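Local coordinates for protein toll (Drosophila melanogaster, PDB 4LXR) that binds cleaved spaetzle C-106 as a cell-surface receptor, switching on the signalling that sets dorsal-ventral polarity in the embryo and induces an antifungal peptide, at residues V75-C80 against S90-L95; N724-D729 against K733-F738; E488-L493 against V527-N532; D236-L241 against I247-N252. All blocks are in the same frame, centred on the assembly; numbering follows the deposited sequence.

All four contacts lie in the leucine-rich-repeat ectodomain of the receptor and follow one another along the chain in the order interaction 1, interaction 4, interaction 3, interaction 2. Successive centres are about 39, 56 and 63 Å apart and none of the contacts touch. Interactions 1, 4 and 3 all lean on the long run of mainly parallel strands that lines the repeat solenoid, interaction 1 near its N-terminal end and interaction 3 near the other. Interaction 2 belongs to the second C-terminal cap, about 114 Å from interaction 1 between centres. Local apolar contacts thus recur from the N-terminal part of the ectodomain to its last cap, and spaetzle reaches the segments of interactions 1 and 4.

Interaction 1 of 4, residues V75-C80 against S90-L95; sequences VQMRRC and SILDYL
Val75 and Leu92 make the closest touch of this strand-to-helix contact, their side chains sliding past each other in opposite directions until Val75 CG1 lies 4.0 Å from Leu92 CD2. That methyl branch is the one turned anti to the valine's backbone N (chi1 176°), while CG2 stands beside the N. Met77, two residues further along the strand, brings in the sulfur end of a longer chain. Its terminal CE rests 4.3 Å from Ile91 CG2, and its SD is 4.4 Å from Leu92 CD2, a looser touch that places the thioether beside both helix residues. All four residues are buried, and the meeting is purely van der Waals. Polar groups work on the opposite face of the strand, where Arg78 forms a salt bridge to Glu48 of a spaetzle chain. Cys80, just past the strand, is tied to Cys52 by a disulfide. The axes of strand 75-78 and helix 90-94 approach to 11.8 Å at 114°. The strand runs between strands 47-52 and 102-106 near the N-terminal end of the solenoid, helix 88-94 packs against its inner face, and Ile97 of strand 97-98 touches both Val75 and Leu92.

Interaction 2 of 4, residues N724-D729 against K733-F738; sequences NPWMCD and KPLLLF
Trp726, whose ring receives Leu735, gives its NE1 hydrogen to the backbone O of Leu721, and the same oxygen also accepts from Asn724 ND2. Two donors of one loop therefore grip a single carbonyl, which should limit rotation of the indole. Asn724 is tied down further: its ND2 also reaches Ile694 O, and its OD1 accepts from Leu699 N. With the indole held this way, Leu735 comes in over one face. Its CD2 lies 3.6 Å from Trp726 CE3 and 4.1 Å from the centroid of the six-membered ring, 28° off the ring normal, a CH-pi contact set toward the rim. Leu735 CG lies anti to the backbone N (chi1 172°), carrying the methyls out from the helix to meet the ring, and the two side chains cross at about a right angle. This is the second C-terminal cap of the leucine-rich repeats, in which the loop 724-729 lies against the first turns of helix 733-740 and Cys728 is bound by a disulfide to Cys754. On the other face of the indole Asn724 CB sits 3.3 Å above the plane, and Pro725 between the two residues is the centre of an inverse gamma turn. Phe738 and Pro734 pack on Leu707 of helix 704-710, while Leu736 touches Ile771 of helix 768-771.

Interaction 3 of 4, residues E488-L493 against V527-N532; sequences EDLAFL and VHVDLN. With NAG (2-acetamido-2-deoxy-beta-D-glucopyranose), chain F.
Phe492 and Val527 meet at about a right angle, the ring's CD2 lying 4.1 Å from Val527 CG1, which approaches the ring obliquely. The ring belongs to the hydrophobic interior of a leucine-rich-repeat solenoid: residues 488-493 lie on the returning side of repeat 14, and strand 527-530 is part of the run of parallel strands on the opposite side. Val500, from strand 499-501 in between, touches both Phe492 and Val527. The valine's second methyl, CG2, works on the base of the aromatic residue, 4.0 Å from Phe492 CB and 3.5 Å from Phe492 O, a carbonyl that is itself satisfied by Asn525 ND2. Val529, two residues along the strand, points to the same interior. Its CG1, anti to the backbone N (chi1 -174°), meets Leu490 CD2 at 4.1 Å, and Leu490 also rests on Phe561 of the next strand.

The other flat group, the carboxylate of Asp530, is on the outward side of the strand, beside an N-linked glycan that is probably the one on Asn501. Each oxygen has its own task. OD1 closes an Asx turn, met by Asn532 N at 3.1 Å nearly along its C-O axis. OD2 accepts from the sugar's acetamido nitrogen, NAG N2, and Arg564 NE is a long, weak ionic neighbour. An alanine in place of Asp530 would remove both acceptors and would probably leave Asn532 N and NAG N2 without these mates, the sugar freer to turn. The bond from NAG N2 to Asp530 OD2 is 2.8 Å long, with an N-H...O angle of 155°.

Interaction 4 of 4, residues D236-L241 against I247-N252; sequences DVFAHL and INLSAN
Phe238 is met by Ile247 and Leu249 from two different directions. Ile247 CD1 lies over one face, 4.3 Å from the ring atom CD2 and offset toward the rim. Leu249 instead comes to the edge, near the ring plane, with CD2 3.8 Å from Phe238 CZ, and the two side chains slide past each other in opposite directions. On the face opposite the isoleucine, Val237 CG1 stands 3.4 Å above the centre of the ring, a neighbour along the chain that completes the clamp. With CG anti to its carbonyl carbon (chi1 -59°), the Phe238 ring extends from the loop toward the strand residues. Two type I turns, Asp236 to Ala239 and Phe238 to Leu241, shape that loop.

The arrangement is that of a typical leucine-rich repeat: the phenylalanine of repeat 4 reaches across the solenoid to the inward residues of strand 246-248 and the turn after it, in repeat 5. That turn is built by polar side chains. Asn248 OD1 accepts from Ser250 OG at 2.7 Å, in the carbonyl plane on a lone pair, and from Ser250 N at 3.0 Å, 40° out of that plane, so an Asx turn forms. Asn252 ND2 gives a 2.9 Å bond to Leu249 O and another to Ile225 O, joining this turn to the preceding repeat. Outside, Ser250 and Ala251 pack on a spaetzle chain. Between the segments themselves the contact is entirely apolar, so it depends on how closely one ring and the methyls around it fit, with no charge or polar pair between the two segments.

Interaction 1 of 4, residues V75-C80 against S90-L95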
# COMPACT_ATOMS: atom_id res chain seq x y z
N VAL A 75 29.49 -3.95 -27.25
CA VAL A 75 30.58 -4.50 -26.45
C VAL A 75 30.72 -3.63 -25.23
O VAL A 75 30.87 -2.42 -25.34
CB VAL A 75 31.93 -4.50 -27.17
CG1 VAL A 75 33.03 -4.99 -26.23
CG2 VAL A 75 31.86 -5.36 -28.40
N GLN A 76 30.66 -4.26 -24.05
CA GLN A 76 30.82 -3.51 -22.81
C GLN A 76 32.00 -4.07 -22.05
O GLN A 76 32.01 -5.25 -21.72
CB GLN A 76 29.55 -3.61 -21.96
CG GLN A 76 29.63 -2.84 -20.66
CD GLN A 76 28.33 -2.88 -19.87
OE1 GLN A 76 28.02 -3.88 -19.21
NE2 GLN A 76 27.57 -1.81 -19.93
N MET A 77 32.99 -3.23 -21.78
CA MET A 77 34.20 -3.65 -21.09
C MET A 77 34.24 -2.94 -19.75
O MET A 77 34.10 -1.73 -19.69
CB MET A 77 35.45 -3.31 -21.91
CG MET A 77 35.58 -4.11 -23.22
SD MET A 77 36.99 -3.65 -24.25
CE MET A 77 38.27 -4.59 -23.41
N ARG A 78 34.42 -3.69 -18.67
CA ARG A 78 34.35 -3.14 -17.33
C ARG A 78 35.57 -3.50 -16.50
O ARG A 78 35.94 -4.68 -16.38
CB ARG A 78 33.09 -3.65 -16.60
CG ARG A 78 31.80 -3.04 -17.11
CD ARG A 78 30.55 -3.64 -16.45
NE ARG A 78 30.41 -3.30 -15.04
CZ ARG A 78 29.54 -3.88 -14.22
NH1 ARG A 78 28.73 -4.83 -14.67
NH2 ARG A 78 29.48 -3.52 -12.94
N ARG A 79 36.18 -2.47 -15.90
CA ARG A 79 37.35 -2.63 -15.01
C ARG A 79 38.59 -3.13 -15.75
O ARG A 79 39.53 -3.66 -15.14
CB ARG A 79 37.02 -3.53 -13.81
CG ARG A 79 35.63 -3.29 -13.22
CD ARG A 79 35.35 -4.15 -12.00
NE ARG A 79 35.77 -3.49 -10.77
CZ ARG A 79 35.14 -3.62 -9.60
NH1 ARG A 79 35.60 -2.98 -8.53
NH2 ARG A 79 34.07 -4.40 -9.50
N CYS A 80 38.61 -2.96 -17.07
CA CYS A 80 39.74 -3.42 -17.86
C CYS A 80 40.82 -2.35 -17.95
O CYS A 80 40.53 -1.16 -17.77
CB CYS A 80 39.29 -3.86 -19.26
SG CYS A 80 38.01 -5.20 -19.21
N SER A 90 42.15 -4.68 -31.32
CA SER A 90 42.94 -5.91 -31.28
C SER A 90 42.45 -6.92 -30.23
O SER A 90 42.49 -8.13 -30.46
CB SER A 90 44.42 -5.58 -31.08
OG SER A 90 44.95 -5.00 -32.26
N ILE A 91 41.98 -6.44 -29.09
CA ILE A 91 41.33 -7.35 -28.13
C ILE A 91 40.06 -7.93 -28.76
O ILE A 91 39.83 -9.15 -28.71
CB ILE A 91 40.99 -6.64 -26.80
CG1 ILE A 91 42.28 -6.34 -26.03
CG2 ILE A 91 40.06 -7.50 -25.96
CD1 ILE A 91 42.18 -5.13 -25.14
N LEU A 92 39.25 -7.07 -29.37
CA LEU A 92 38.01 -7.51 -30.02
C LEU A 92 38.27 -8.48 -31.19
O LEU A 92 37.53 -9.47 -31.35
CB LEU A 92 37.15 -6.31 -30.44
CG LEU A 92 36.85 -5.25 -29.36
CD1 LEU A 92 35.78 -4.26 -29.80
CD2 LEU A 92 36.47 -5.88 -28.03
N ASP A 93 39.30 -8.21 -32.00
CA ASP A 93 39.68 -9.14 -33.07
C ASP A 93 39.99 -10.51 -32.49
O ASP A 93 39.55 -11.52 -33.02
CB ASP A 93 40.91 -8.67 -33.86
CG ASP A 93 40.71 -7.34 -34.56
OD1 ASP A 93 39.55 -6.95 -34.80
OD2 ASP A 93 41.72 -6.66 -34.85
N TYR A 94 40.75 -10.53 -31.40
CA TYR A 94 41.19 -11.77 -30.76
C TYR A 94 39.99 -12.62 -30.38
O TYR A 94 40.02 -13.85 -30.51
CB TYR A 94 42.00 -11.46 -29.50
CG TYR A 94 42.75 -12.64 -28.94
CD1 TYR A 94 43.95 -13.06 -29.52
CD2 TYR A 94 42.27 -13.34 -27.83
CE1 TYR A 94 44.64 -14.13 -29.00
CE2 TYR A 94 42.95 -14.41 -27.31
CZ TYR A 94 44.14 -14.81 -27.90
OH TYR A 94 44.84 -15.87 -27.40
N LEU A 95 38.94 -11.97 -29.92
CA LEU A 95 37.73 -12.65 -29.50
C LEU A 95 36.82 -12.92 -30.70
O LEU A 95 35.76 -13.54 -30.55
CB LEU A 95 37.01 -11.80 -28.46
CG LEU A 95 37.80 -11.67 -27.16
CD1 LEU A 95 37.11 -10.71 -26.18
CD2 LEU A 95 37.98 -13.07 -26.56

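Interaction 2 of 4, residues N724-D729 against K733-F738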
# COMPACT_ATOMS: atom_id res chain seq x y z
N ASN A 724 -31.24 -35.19 51.84
CA ASN A 724 -32.35 -34.96 52.75
C ASN A 724 -32.53 -36.11 53.75
O ASN A 724 -32.31 -37.27 53.40
CB ASN A 724 -33.65 -34.74 51.97
CG ASN A 724 -33.70 -33.37 51.32
OD1 ASN A 724 -34.03 -32.38 51.96
ND2 ASN A 724 -33.39 -33.31 50.03
N PRO A 725 -32.93 -35.80 54.99
CA PRO A 725 -33.16 -36.84 56.00
C PRO A 725 -34.49 -37.57 55.80
O PRO A 725 -35.41 -37.38 56.60
CB PRO A 725 -33.19 -36.06 57.32
CG PRO A 725 -33.65 -34.69 56.93
CD PRO A 725 -33.10 -34.44 55.53
N TRP A 726 -34.57 -38.37 54.74
CA TRP A 726 -35.81 -39.06 54.40
C TRP A 726 -36.25 -40.05 55.49
O TRP A 726 -35.45 -40.83 56.01
CB TRP A 726 -35.69 -39.75 53.04
CG TRP A 726 -35.39 -38.79 51.93
CD1 TRP A 726 -34.24 -38.70 51.21
CD2 TRP A 726 -36.25 -37.76 51.43
NE1 TRP A 726 -34.33 -37.69 50.28
CE2 TRP A 726 -35.56 -37.09 50.40
CE3 TRP A 726 -37.55 -37.34 51.75
CZ2 TRP A 726 -36.11 -36.03 49.68
CZ3 TRP A 726 -38.10 -36.28 51.04
CH2 TRP A 726 -37.38 -35.64 50.02
N MET A 727 -37.54 -39.99 55.84
CA MET A 727 -38.14 -40.91 56.81
C MET A 727 -38.74 -42.08 56.05
O MET A 727 -39.81 -41.98 55.47
CB MET A 727 -39.22 -40.18 57.62
CG MET A 727 -40.02 -41.07 58.57
SD MET A 727 -39.04 -41.74 59.92
CE MET A 727 -38.10 -40.29 60.43
N CYS A 728 -38.01 -43.19 56.04
CA CYS A 728 -38.41 -44.37 55.28
C CYS A 728 -39.18 -45.39 56.12
O CYS A 728 -38.66 -46.41 56.53
CB CYS A 728 -37.19 -45.01 54.58
SG CYS A 728 -36.38 -43.83 53.40
N ASP A 729 -40.44 -45.06 56.39
CA ASP A 729 -41.38 -46.00 56.95
C ASP A 729 -42.58 -46.09 56.02
O ASP A 729 -42.48 -45.78 54.85
CB ASP A 729 -41.82 -45.58 58.35
CG ASP A 729 -42.29 -44.13 58.40
OD1 ASP A 729 -42.34 -43.48 57.34
OD2 ASP A 729 -42.61 -43.66 59.51
N LYS A 733 -43.86 -45.00 51.32
CA LYS A 733 -44.11 -45.88 50.18
C LYS A 733 -44.33 -45.15 48.83
O LYS A 733 -43.70 -45.52 47.85
CB LYS A 733 -45.23 -46.87 50.46
CG LYS A 733 -45.29 -48.02 49.49
CD LYS A 733 -46.72 -48.54 49.36
CE LYS A 733 -46.78 -49.99 48.92
NZ LYS A 733 -47.25 -50.88 50.02
N PRO A 734 -45.22 -44.13 48.78
CA PRO A 734 -45.37 -43.42 47.50
C PRO A 734 -44.07 -42.83 46.99
O PRO A 734 -43.82 -42.92 45.79
CB PRO A 734 -46.38 -42.30 47.81
CG PRO A 734 -46.63 -42.36 49.27
CD PRO A 734 -46.28 -43.73 49.73
N LEU A 735 -43.27 -42.24 47.88
CA LEU A 735 -41.98 -41.69 47.51
C LEU A 735 -41.05 -42.78 47.00
O LEU A 735 -40.34 -42.59 46.01
CB LEU A 735 -41.34 -40.91 48.66
CG LEU A 735 -39.89 -40.43 48.44
CD1 LEU A 735 -39.76 -39.53 47.23
CD2 LEU A 735 -39.30 -39.76 49.67
N LEU A 736 -41.05 -43.93 47.67
CA LEU A 736 -40.20 -45.04 47.24
C LEU A 736 -40.59 -45.48 45.83
O LEU A 736 -39.73 -45.61 44.97
CB LEU A 736 -40.22 -46.21 48.23
CG LEU A 736 -39.17 -47.31 47.96
CD1 LEU A 736 -37.77 -46.74 48.07
CD2 LEU A 736 -39.32 -48.57 48.87
N LEU A 737 -41.88 -45.70 45.60
CA LEU A 737 -42.36 -46.10 44.27
C LEU A 737 -42.08 -45.05 43.17
O LEU A 737 -41.72 -45.40 42.05
CB LEU A 737 -43.85 -46.48 44.29
CG LEU A 737 -44.25 -47.78 45.02
CD1 LEU A 737 -45.78 -47.90 45.08
CD2 LEU A 737 -43.62 -49.03 44.38
N PHE A 738 -42.25 -43.77 43.51
CA PHE A 738 -41.91 -42.67 42.61
C PHE A 738 -40.46 -42.78 42.13
O PHE A 738 -40.21 -42.78 40.93
CB PHE A 738 -42.17 -41.31 43.28
CG PHE A 738 -41.71 -40.12 42.46
CD1 PHE A 738 -42.46 -39.65 41.39
CD2 PHE A 738 -40.53 -39.46 42.78
CE1 PHE A 738 -42.03 -38.55 40.64
CE2 PHE A 738 -40.09 -38.35 42.04
CZ PHE A 738 -40.85 -37.90 40.96

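Interaction 3 of 4, residues E488-L493 against V527-N532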
# COMPACT_ATOMS: atom_id res chain seq x y z
N GLU A 488 -29.80 -2.95 7.85
CA GLU A 488 -30.00 -1.91 6.84
C GLU A 488 -28.71 -1.17 6.50
O GLU A 488 -28.58 -0.62 5.41
CB GLU A 488 -31.06 -0.91 7.30
CG GLU A 488 -32.42 -1.50 7.55
CD GLU A 488 -32.75 -1.60 9.03
OE1 GLU A 488 -31.81 -1.66 9.86
OE2 GLU A 488 -33.96 -1.62 9.37
N ASP A 489 -27.78 -1.13 7.45
CA ASP A 489 -26.50 -0.43 7.23
C ASP A 489 -25.57 -1.23 6.32
O ASP A 489 -24.60 -0.68 5.79
CB ASP A 489 -25.80 -0.13 8.56
CG ASP A 489 -26.60 0.81 9.45
OD1 ASP A 489 -27.26 1.73 8.92
OD2 ASP A 489 -26.56 0.63 10.68
N LEU A 490 -25.86 -2.53 6.16
CA LEU A 490 -25.04 -3.40 5.32
C LEU A 490 -25.69 -3.71 3.98
O LEU A 490 -25.15 -4.50 3.20
CB LEU A 490 -24.72 -4.72 6.03
CG LEU A 490 -24.16 -4.74 7.46
CD1 LEU A 490 -24.20 -6.16 7.99
CD2 LEU A 490 -22.75 -4.17 7.55
N ALA A 491 -26.83 -3.11 3.70
CA ALA A 491 -27.57 -3.45 2.48
C ALA A 491 -27.12 -2.68 1.23
O ALA A 491 -27.91 -1.94 0.64
CB ALA A 491 -29.08 -3.30 2.70
N PHE A 492 -25.86 -2.86 0.84
CA PHE A 492 -25.31 -2.19 -0.35
C PHE A 492 -25.73 -2.96 -1.61
O PHE A 492 -25.60 -4.18 -1.66
CB PHE A 492 -23.78 -2.12 -0.29
CG PHE A 492 -23.24 -1.35 0.89
CD1 PHE A 492 -23.00 0.01 0.81
CD2 PHE A 492 -22.95 -2.00 2.08
CE1 PHE A 492 -22.50 0.72 1.89
CE2 PHE A 492 -22.44 -1.29 3.18
CZ PHE A 492 -22.21 0.07 3.07
N LEU A 493 -26.20 -2.24 -2.62
CA LEU A 493 -26.76 -2.88 -3.82
C LEU A 493 -25.78 -3.01 -4.99
O LEU A 493 -26.13 -3.54 -6.04
CB LEU A 493 -28.01 -2.13 -4.28
CG LEU A 493 -29.39 -2.57 -3.76
CD1 LEU A 493 -29.36 -2.92 -2.28
CD2 LEU A 493 -30.41 -1.48 -4.04
N VAL A 527 -21.33 -8.33 -1.15
CA VAL A 527 -20.55 -7.22 -0.61
C VAL A 527 -19.72 -7.68 0.58
O VAL A 527 -20.26 -8.26 1.51
CB VAL A 527 -21.48 -6.09 -0.14
CG1 VAL A 527 -20.66 -4.88 0.28
CG2 VAL A 527 -22.46 -5.73 -1.25
N HIS A 528 -18.42 -7.41 0.55
CA HIS A 528 -17.56 -7.69 1.70
C HIS A 528 -17.53 -6.49 2.63
O HIS A 528 -17.44 -5.35 2.17
CB HIS A 528 -16.14 -8.02 1.25
CG HIS A 528 -16.03 -9.23 0.38
ND1 HIS A 528 -15.57 -10.44 0.84
CD2 HIS A 528 -16.34 -9.42 -0.93
CE1 HIS A 528 -15.59 -11.32 -0.14
NE2 HIS A 528 -16.05 -10.73 -1.23
N VAL A 529 -17.60 -6.74 3.93
CA VAL A 529 -17.53 -5.67 4.92
C VAL A 529 -16.56 -6.02 6.04
O VAL A 529 -16.73 -7.03 6.73
CB VAL A 529 -18.91 -5.37 5.56
CG1 VAL A 529 -18.81 -4.16 6.46
CG2 VAL A 529 -19.98 -5.16 4.49
N ASP A 530 -15.55 -5.19 6.24
CA ASP A 530 -14.55 -5.42 7.28
C ASP A 530 -14.96 -4.74 8.58
O ASP A 530 -14.97 -3.52 8.67
CB ASP A 530 -13.18 -4.92 6.82
CG ASP A 530 -12.06 -5.45 7.67
OD1 ASP A 530 -12.32 -5.84 8.83
OD2 ASP A 530 -10.90 -5.48 7.19
N LEU A 531 -15.27 -5.54 9.60
CA LEU A 531 -15.75 -5.02 10.88
C LEU A 531 -14.71 -5.11 12.00
O LEU A 531 -15.04 -4.88 13.17
CB LEU A 531 -17.02 -5.75 11.31
CG LEU A 531 -18.23 -5.59 10.40
CD1 LEU A 531 -19.42 -6.41 10.93
CD2 LEU A 531 -18.59 -4.10 10.26
N ASN A 532 -13.48 -5.44 11.65
CA ASN A 532 -12.40 -5.62 12.63
C ASN A 532 -12.11 -4.37 13.45
O ASN A 532 -12.38 -3.25 13.01
CB ASN A 532 -11.12 -6.08 11.93
CG ASN A 532 -11.17 -7.55 11.53
OD1 ASN A 532 -12.00 -8.31 12.04
ND2 ASN A 532 -10.27 -7.96 10.64
C1 NAG F . -9.48 -1.95 6.40
C2 NAG F . -8.70 -3.09 5.72
C3 NAG F . -7.74 -3.76 6.71
C4 NAG F . -6.92 -2.73 7.49
C5 NAG F . -7.85 -1.67 8.07
C6 NAG F . -7.13 -0.58 8.82
C7 NAG F . -9.58 -4.47 3.89
C8 NAG F . -8.52 -3.86 3.03
N2 NAG F . -9.61 -4.07 5.16
O3 NAG F . -6.87 -4.63 5.99
O4 NAG F . -6.29 -3.34 8.62
O5 NAG F . -8.58 -1.05 7.00
O6 NAG F . -6.29 0.17 7.96
O7 NAG F . -10.37 -5.30 3.45

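Interaction 4 of 4, residues D236-L241 against I247-N252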
# COMPACT_ATOMS: atom_id res chain seq x y z
N ASP A 236 18.91 36.31 -21.92
CA ASP A 236 19.07 35.88 -23.30
C ASP A 236 20.00 34.67 -23.46
O ASP A 236 20.46 34.40 -24.57
CB ASP A 236 19.57 37.06 -24.18
CG ASP A 236 20.91 37.63 -23.71
OD1 ASP A 236 21.55 37.05 -22.81
OD2 ASP A 236 21.35 38.66 -24.27
N VAL A 237 20.25 33.93 -22.37
CA VAL A 237 21.17 32.80 -22.42
C VAL A 237 20.80 31.75 -23.47
O VAL A 237 21.68 31.08 -24.03
CB VAL A 237 21.32 32.08 -21.04
CG1 VAL A 237 19.99 31.46 -20.58
CG2 VAL A 237 22.43 31.01 -21.11
N PHE A 238 19.51 31.60 -23.75
CA PHE A 238 19.02 30.56 -24.65
C PHE A 238 18.59 31.13 -26.01
O PHE A 238 17.96 30.44 -26.81
CB PHE A 238 17.82 29.82 -24.01
CG PHE A 238 18.13 29.15 -22.68
CD1 PHE A 238 19.22 28.31 -22.54
CD2 PHE A 238 17.30 29.36 -21.59
CE1 PHE A 238 19.48 27.67 -21.32
CE2 PHE A 238 17.57 28.75 -20.35
CZ PHE A 238 18.66 27.91 -20.22
N ALA A 239 18.92 32.39 -26.27
CA ALA A 239 18.48 33.06 -27.50
C ALA A 239 18.76 32.30 -28.79
O ALA A 239 17.98 32.36 -29.73
CB ALA A 239 19.05 34.46 -27.58
N HIS A 240 19.89 31.60 -28.84
CA HIS A 240 20.25 30.91 -30.08
C HIS A 240 19.63 29.52 -30.21
O HIS A 240 19.63 28.93 -31.29
CB HIS A 240 21.78 30.81 -30.20
CG HIS A 240 22.43 32.11 -30.52
ND1 HIS A 240 23.64 32.50 -29.97
CD2 HIS A 240 22.06 33.12 -31.34
CE1 HIS A 240 23.97 33.69 -30.43
NE2 HIS A 240 23.03 34.09 -31.27
N LEU A 241 19.09 28.99 -29.11
CA LEU A 241 18.46 27.67 -29.12
C LEU A 241 17.03 27.78 -29.60
O LEU A 241 16.10 27.47 -28.86
CB LEU A 241 18.49 27.07 -27.71
CG LEU A 241 19.89 26.80 -27.14
CD1 LEU A 241 19.85 26.42 -25.66
CD2 LEU A 241 20.59 25.71 -27.94
N ILE A 247 13.99 21.76 -21.80
CA ILE A 247 14.99 22.42 -21.00
C ILE A 247 14.90 21.94 -19.56
O ILE A 247 13.82 21.95 -18.96
CB ILE A 247 14.83 23.94 -21.07
CG1 ILE A 247 15.17 24.45 -22.47
CG2 ILE A 247 15.71 24.60 -20.05
CD1 ILE A 247 14.93 25.96 -22.69
N ASN A 248 16.03 21.52 -19.01
CA ASN A 248 16.08 21.14 -17.61
C ASN A 248 16.99 22.05 -16.79
O ASN A 248 18.21 22.04 -16.98
CB ASN A 248 16.45 19.66 -17.42
CG ASN A 248 16.20 19.18 -15.98
OD1 ASN A 248 15.78 19.94 -15.12
ND2 ASN A 248 16.44 17.90 -15.74
N LEU A 249 16.39 22.80 -15.86
CA LEU A 249 17.09 23.75 -15.02
C LEU A 249 17.11 23.31 -13.56
O LEU A 249 17.41 24.13 -12.68
CB LEU A 249 16.41 25.11 -15.08
CG LEU A 249 16.24 25.77 -16.46
CD1 LEU A 249 15.53 27.12 -16.33
CD2 LEU A 249 17.60 25.94 -17.13
N SER A 250 16.78 22.05 -13.29
CA SER A 250 16.56 21.57 -11.92
C SER A 250 17.82 21.60 -11.05
O SER A 250 18.93 21.75 -11.53
CB SER A 250 15.98 20.14 -11.92
OG SER A 250 14.75 20.06 -12.61
N ALA A 251 17.60 21.47 -9.75
CA ALA A 251 18.68 21.29 -8.78
C ALA A 251 19.75 22.36 -8.88
O ALA A 251 20.93 22.09 -8.73
CB ALA A 251 19.28 19.88 -8.91
N ASN A 252 19.32 23.59 -9.15
CA ASN A 252 20.23 24.71 -9.15
C ASN A 252 19.95 25.65 -7.97
O ASN A 252 19.28 25.27 -7.01
CB ASN A 252 20.21 25.44 -10.51
CG ASN A 252 21.00 24.69 -11.58
OD1 ASN A 252 22.20 24.48 -11.43
ND2 ASN A 252 20.32 24.25 -12.64